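Local coordinates for avidin-related protein 2 (Gallus gallus, PDB 1WBI) that binds biotin as a four-chain member of the avidin family of beta-barrel proteins, at residues S89-L94 and D120-H125; L99-V104 and I112-G117. All blocks are in the same frame, centred on the assembly; numbering follows the deposited sequence.

Interaction 1 (S89-L94 and D120-H125)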
loop_
_atom_site.group_PDB
_atom_site.type_symbol
_atom_site.label_atom_id
_atom_site.label_comp_id
_atom_site.label_asym_id
_atom_site.label_seq_id
_atom_site.Cartn_x
_atom_site.Cartn_y
_atom_site.Cartn_z
ATOM N N SER A 89 12.256 -28.196 5.330
ATOM C CA SER A 89 13.600 -28.295 5.916
ATOM C C SER A 89 13.727 -27.498 7.207
ATOM O O SER A 89 14.802 -27.470 7.814
ATOM C CB SER A 89 14.635 -27.771 4.936
ATOM O OG SER A 89 14.705 -26.351 4.966
ATOM N N GLY A 90 12.654 -26.798 7.594
ATOM C CA GLY A 90 12.707 -26.005 8.788
ATOM C C GLY A 90 13.095 -24.548 8.566
ATOM O O GLY A 90 13.238 -23.807 9.527
ATOM N N LYS A 91 13.280 -24.130 7.309
ATOM C CA LYS A 91 13.686 -22.748 7.070
ATOM C C LYS A 91 12.507 -21.786 7.218
ATOM O O LYS A 91 11.479 -21.950 6.563
ATOM C CB LYS A 91 14.344 -22.585 5.699
ATOM C CG LYS A 91 14.814 -21.151 5.452
ATOM C CD LYS A 91 15.394 -20.971 4.064
ATOM C CE LYS A 91 15.801 -19.521 3.820
ATOM N NZ LYS A 91 14.639 -18.633 3.822
ATOM N N GLU A 92 12.688 -20.807 8.082
ATOM C CA GLU A 92 11.704 -19.739 8.364
ATOM C C GLU A 92 11.911 -18.537 7.442
ATOM O O GLU A 92 13.036 -18.050 7.253
ATOM C CB GLU A 92 11.788 -19.253 9.809
ATOM C CG GLU A 92 11.509 -20.344 10.843
ATOM C CD GLU A 92 12.217 -20.121 12.120
ATOM O OE1 GLU A 92 13.454 -20.166 12.080
ATOM O OE2 GLU A 92 11.572 -19.876 13.144
ATOM N N VAL A 93 10.829 -18.024 6.900
ATOM C CA VAL A 93 10.876 -16.749 6.166
ATOM C C VAL A 93 9.719 -15.873 6.643
ATOM O O VAL A 93 8.560 -16.341 6.712
ATOM C CB VAL A 93 10.747 -16.941 4.663
ATOM C CG1 VAL A 93 10.737 -15.623 3.943
ATOM C CG2 VAL A 93 11.875 -17.834 4.141
ATOM N N LEU A 94 9.999 -14.618 7.012
ATOM C CA LEU A 94 8.987 -13.612 7.292
ATOM C C LEU A 94 8.696 -12.849 6.023
ATOM O O LEU A 94 9.572 -12.169 5.491
ATOM C CB LEU A 94 9.400 -12.643 8.395
ATOM C CG LEU A 94 9.984 -13.247 9.636
ATOM C CD1 LEU A 94 10.212 -12.108 10.608
ATOM C CD2 LEU A 94 9.071 -14.305 10.257
ATOM N N ASP A 120 11.491 -9.226 3.065
ATOM C CA ASP A 120 11.565 -10.618 3.514
ATOM C C ASP A 120 12.663 -10.726 4.572
ATOM O O ASP A 120 13.787 -10.193 4.376
ATOM C CB ASP A 120 11.922 -11.540 2.381
ATOM C CG ASP A 120 10.819 -11.639 1.318
ATOM O OD1 ASP A 120 9.707 -11.147 1.496
ATOM O OD2 ASP A 120 11.089 -12.337 0.329
ATOM N N PHE A 121 12.374 -11.380 5.683
ATOM C CA PHE A 121 13.346 -11.587 6.759
ATOM C C PHE A 121 13.668 -13.064 6.885
ATOM O O PHE A 121 12.770 -13.913 6.752
ATOM C CB PHE A 121 12.826 -11.133 8.115
ATOM C CG PHE A 121 12.541 -9.636 8.246
ATOM C CD1 PHE A 121 13.383 -8.825 8.993
ATOM C CD2 PHE A 121 11.426 -9.062 7.656
ATOM C CE1 PHE A 121 13.099 -7.487 9.188
ATOM C CE2 PHE A 121 11.144 -7.746 7.818
ATOM C CZ PHE A 121 11.987 -6.925 8.586
ATOM N N THR A 122 14.916 -13.354 7.211
ATOM C CA THR A 122 15.368 -14.716 7.539
ATOM C C THR A 122 16.136 -14.658 8.844
ATOM O O THR A 122 16.642 -13.598 9.255
ATOM C CB THR A 122 16.249 -15.307 6.448
ATOM O OG1 THR A 122 17.278 -14.371 6.129
ATOM C CG2 THR A 122 15.424 -15.603 5.188
ATOM N N ARG A 123 16.245 -15.801 9.508
ATOM C CA ARG A 123 16.866 -15.861 10.830
ATOM C C ARG A 123 18.358 -15.765 10.601
ATOM O O ARG A 123 18.889 -16.318 9.641
ATOM C CB ARG A 123 16.468 -17.152 11.573
ATOM C CG ARG A 123 16.641 -17.058 13.059
ATOM C CD ARG A 123 16.209 -18.278 13.761
ATOM N NE ARG A 123 14.760 -18.394 13.961
ATOM C CZ ARG A 123 14.080 -17.745 14.895
ATOM N NH1 ARG A 123 14.660 -16.850 15.688
ATOM N NH2 ARG A 123 12.806 -18.000 15.046
ATOM N N GLN A 124 19.041 -15.017 11.456
ATOM C CA GLN A 124 20.479 -14.912 11.318
ATOM C C GLN A 124 21.106 -16.274 11.570
ATOM O O GLN A 124 20.634 -17.062 12.393
ATOM C CB GLN A 124 21.053 -13.888 12.270
ATOM C CG GLN A 124 20.667 -12.466 11.959
ATOM C CD GLN A 124 21.651 -11.474 12.600
ATOM O OE1 GLN A 124 22.284 -11.800 13.592
ATOM N NE2 GLN A 124 21.808 -10.318 12.005
ATOM N N HIS A 125 22.178 -16.541 10.843
ATOM C CA HIS A 125 22.789 -17.848 10.915
ATOM C C HIS A 125 23.487 -18.022 12.254
ATOM O O HIS A 125 23.957 -17.048 12.856
ATOM C CB HIS A 125 23.715 -18.073 9.715
ATOM C CG HIS A 125 22.963 -18.262 8.429
ATOM N ND1 HIS A 125 22.870 -17.279 7.462
ATOM C CD2 HIS A 125 22.234 -19.310 7.971
ATOM C CE1 HIS A 125 22.133 -17.722 6.459
ATOM N NE2 HIS A 125 21.730 -18.949 6.745
HETATM O O HOH W 1 15.420 -18.368 8.310
#

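Interaction 2 (L99-V104 and I112-G117). With BTN (biotin), chain I.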
loop_
_atom_site.group_PDB
_atom_site.type_symbol
_atom_site.label_atom_id
_atom_site.label_comp_id
_atom_site.label_asym_id
_atom_site.label_seq_id
_atom_site.Cartn_x
_atom_site.Cartn_y
_atom_site.Cartn_z
ATOM N N LEU A 99 4.523 0.045 5.920
ATOM C CA LEU A 99 4.188 1.451 5.670
ATOM C C LEU A 99 5.141 2.302 6.546
ATOM O O LEU A 99 5.350 1.983 7.737
ATOM C CB LEU A 99 2.740 1.772 6.067
ATOM C CG LEU A 99 1.636 1.011 5.343
ATOM C CD1 LEU A 99 0.290 1.314 6.023
ATOM C CD2 LEU A 99 1.562 1.385 3.944
ATOM N N GLN A 100 5.723 3.329 5.934
ATOM C CA GLN A 100 6.560 4.282 6.658
ATOM C C GLN A 100 5.839 5.615 6.602
ATOM O O GLN A 100 5.574 6.143 5.538
ATOM C CB GLN A 100 7.959 4.417 6.066
ATOM C CG GLN A 100 8.759 5.441 6.857
ATOM C CD GLN A 100 10.128 5.716 6.303
ATOM O OE1 GLN A 100 10.469 5.219 5.246
ATOM N NE2 GLN A 100 10.892 6.587 6.987
ATOM N N ARG A 101 5.515 6.154 7.776
ATOM C CA ARG A 101 4.927 7.459 7.929
ATOM C C ARG A 101 5.953 8.551 8.167
ATOM O O ARG A 101 6.726 8.485 9.123
ATOM C CB ARG A 101 3.921 7.468 9.092
ATOM C CG ARG A 101 3.340 8.858 9.400
ATOM C CD ARG A 101 2.368 9.284 8.370
ATOM N NE ARG A 101 2.037 10.680 8.420
ATOM C CZ ARG A 101 0.887 11.215 8.052
ATOM N NH1 ARG A 101 -0.115 10.447 7.651
ATOM N NH2 ARG A 101 0.731 12.523 8.069
ATOM N N LEU A 102 5.924 9.565 7.317
ATOM C CA LEU A 102 6.727 10.773 7.515
ATOM C C LEU A 102 5.879 11.826 8.230
ATOM O O LEU A 102 4.646 11.872 8.112
ATOM C CB LEU A 102 7.203 11.346 6.184
ATOM C CG LEU A 102 8.130 10.432 5.382
ATOM C CD1 LEU A 102 8.350 10.988 3.984
ATOM C CD2 LEU A 102 9.442 10.285 6.107
ATOM N N ALA A 103 6.530 12.682 9.016
ATOM C CA ALA A 103 5.855 13.784 9.680
ATOM C C ALA A 103 5.745 14.976 8.745
ATOM O O ALA A 103 6.747 15.376 8.121
ATOM C CB ALA A 103 6.602 14.174 10.941
ATOM N N VAL A 104 4.536 15.510 8.596
ATOM C CA VAL A 104 4.321 16.757 7.848
ATOM C C VAL A 104 3.753 17.786 8.782
ATOM O O VAL A 104 3.176 17.441 9.767
ATOM C CB VAL A 104 3.419 16.562 6.616
ATOM C CG1 VAL A 104 4.104 15.590 5.646
ATOM C CG2 VAL A 104 2.064 16.045 7.007
ATOM N N ILE A 112 0.959 13.119 1.120
ATOM C CA ILE A 112 2.328 12.828 0.668
ATOM C C ILE A 112 3.110 11.899 1.629
ATOM O O ILE A 112 4.229 11.455 1.305
ATOM C CB ILE A 112 3.120 14.165 0.519
ATOM C CG1 ILE A 112 4.182 14.032 -0.571
ATOM C CG2 ILE A 112 3.716 14.606 1.819
ATOM C CD1 ILE A 112 4.939 15.360 -0.868
ATOM N N ALA A 113 2.539 11.642 2.811
ATOM C CA ALA A 113 3.301 11.203 3.984
ATOM C C ALA A 113 3.500 9.727 4.172
ATOM O O ALA A 113 4.174 9.361 5.124
ATOM C CB ALA A 113 2.690 11.824 5.227
ATOM N N THR A 114 2.924 8.858 3.339
ATOM C CA THR A 114 3.030 7.413 3.597
ATOM C C THR A 114 3.658 6.632 2.454
ATOM O O THR A 114 3.083 6.506 1.389
ATOM C CB THR A 114 1.660 6.803 3.983
ATOM O OG1 THR A 114 1.075 7.582 5.048
ATOM C CG2 THR A 114 1.855 5.394 4.456
ATOM N N ARG A 115 4.858 6.109 2.702
ATOM C CA ARG A 115 5.498 5.198 1.797
ATOM C C ARG A 115 5.080 3.770 2.075
ATOM O O ARG A 115 4.796 3.402 3.223
ATOM C CB ARG A 115 7.014 5.197 2.027
ATOM C CG ARG A 115 7.781 6.360 1.627
ATOM C CD ARG A 115 9.297 5.977 1.724
ATOM N NE ARG A 115 9.957 7.201 1.463
ATOM C CZ ARG A 115 10.735 7.864 2.297
ATOM N NH1 ARG A 115 11.054 7.372 3.489
ATOM N NH2 ARG A 115 11.214 9.013 1.885
ATOM N N VAL A 116 5.080 2.930 1.039
ATOM C CA VAL A 116 4.721 1.508 1.113
ATOM C C VAL A 116 5.861 0.658 0.533
ATOM O O VAL A 116 6.492 1.058 -0.447
ATOM C CB VAL A 116 3.365 1.206 0.413
ATOM C CG1 VAL A 116 3.471 1.432 -1.128
ATOM C CG2 VAL A 116 2.878 -0.177 0.737
ATOM N N GLY A 117 6.098 -0.510 1.079
ATOM C CA GLY A 117 7.027 -1.467 0.487
ATOM C C GLY A 117 6.939 -2.827 1.142
ATOM O O GLY A 117 5.929 -3.195 1.770
HETATM C C11 BTN I . 13.809 7.117 8.547
HETATM O O11 BTN I . 13.644 8.261 9.074
HETATM O O12 BTN I . 14.092 7.051 7.319
HETATM C C10 BTN I . 13.644 5.930 9.438
HETATM C C9 BTN I . 14.121 4.634 8.832
HETATM C C8 BTN I . 13.098 4.012 7.856
HETATM C C7 BTN I . 13.616 2.654 7.362
HETATM C C2 BTN I . 12.633 1.851 6.453
HETATM S S1 BTN I . 11.318 1.091 7.311
HETATM C C6 BTN I . 10.887 0.186 5.814
HETATM C C5 BTN I . 12.208 -0.214 5.176
HETATM N N1 BTN I . 12.656 -1.478 5.675
HETATM C C3 BTN I . 13.806 -1.311 6.331
HETATM O O3 BTN I . 14.463 -2.326 6.896
HETATM N N2 BTN I . 14.171 -0.072 6.394
HETATM C C4 BTN I . 13.296 0.762 5.622
HETATM O O HOH W 2 -0.448 7.486 7.342
#

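Interaction 1 (S89-L94 and D120-H125)
E92 and R123 meet in a side-on salt bridge, each carboxylate oxygen taking one nitrogen. R123 NE gives a nearly straight bond to E92 OE1 (2.9 Å), and R123 NH2 reaches E92 OE2 at 2.9 Å. Both oxygens lie in the guanidinium plane, but the nitrogens approach on the syn sides about 30° out of the carboxylate plane, for the two groups are tilted by 34° to each other. R123 holds CG anti to its backbone N (chi1 -159°) and bends at chi3, which turns the NE edge toward E92. Beside the pair, a water accepts from R123 N and donates to E92 O at 2.6 Å. Further along, L94 and F121 form an antiparallel hydrogen-bonded pair, L94 N to F121 O and F121 N to L94 O, both 2.9 Å. On the same face of the sheet L94 CD1 packs on F121 CB at 3.7 Å. These strands, 92-101 and 114-123, are neighbours in the closed eight-stranded antiparallel barrel of the avidin fold; L94 and F121 also touch M21, and the F121 side chain lies about 5 Å from the bound biotin. V93 and T122 carry their side chains on the opposite face, where V93 packs on I107 of a second subunit. Second-shell groups fix the ion pair: C7 N donates to E92 OE2, while the backbone oxygens of S8 and T10 accept from R123 NH2 and NH1.

Interaction 2 (L99-V104 and I112-G117)
R101 reaches across to A113 and T114 with CG anti to its backbone N (chi1 175°) and a bend at chi2. Beyond CB and CG, R101 CD passes 3.7 Å from A113 O, with T114 OG1 a little farther. R101 NE gives L102 O a bent 2.9 Å bond, the oxygen lying 25° out of the guanidinium plane. R101 CZ lies 3.4 Å from A113 CB, the methyl sitting over the centre of one guanidinium face. At the tip NH1 shares a water with T114 OG1 and pairs with D110, while NH2 bonds Q83 of a second subunit. A leucine here would probably leave D110 without its charged mate and that Q83 without its donor. On the same face L99 CD2 packs on V116 CG2 at 3.8 Å. On the other face of the sheet R115 NH1 gives Q100 OE1 a bent bond (2.8 Å, 146°) from above the amide plane; Q100 NE2 makes a weak 3.3 Å bond to biotin O12, and D42 pairs with R115. Beyond the last bridged pair, L102 N still bonds A113 O (2.8 Å). The paired parts, 99-101 and 114-117, belong to the adjacent antiparallel strands 92-101 and 114-123; strand 77-86 flanks the former, and a third subunit packs on V116.

Interactions 1 and 2 join the same two barrel strands, 92-101 and 114-123, but at opposite ends, their centres 27 Å apart; the 99-104/112-117 contact is nested within the loop that 89-94/120-125 closes. Interaction 1 is partly buried, and its ion pair is completed by the chain's own N-terminal region, with a single packing contact to another subunit. Interaction 2 is buried and larger, 546 against 367 Å², with three other subunits around it. Its arginines find their acidic partners outside the two segments, whereas the arginine of interaction 1 pairs directly across the strands. Of the two, interaction 2 alone bonds biotin, weakly through Q100; interaction 1 merely approaches it with an aromatic side chain.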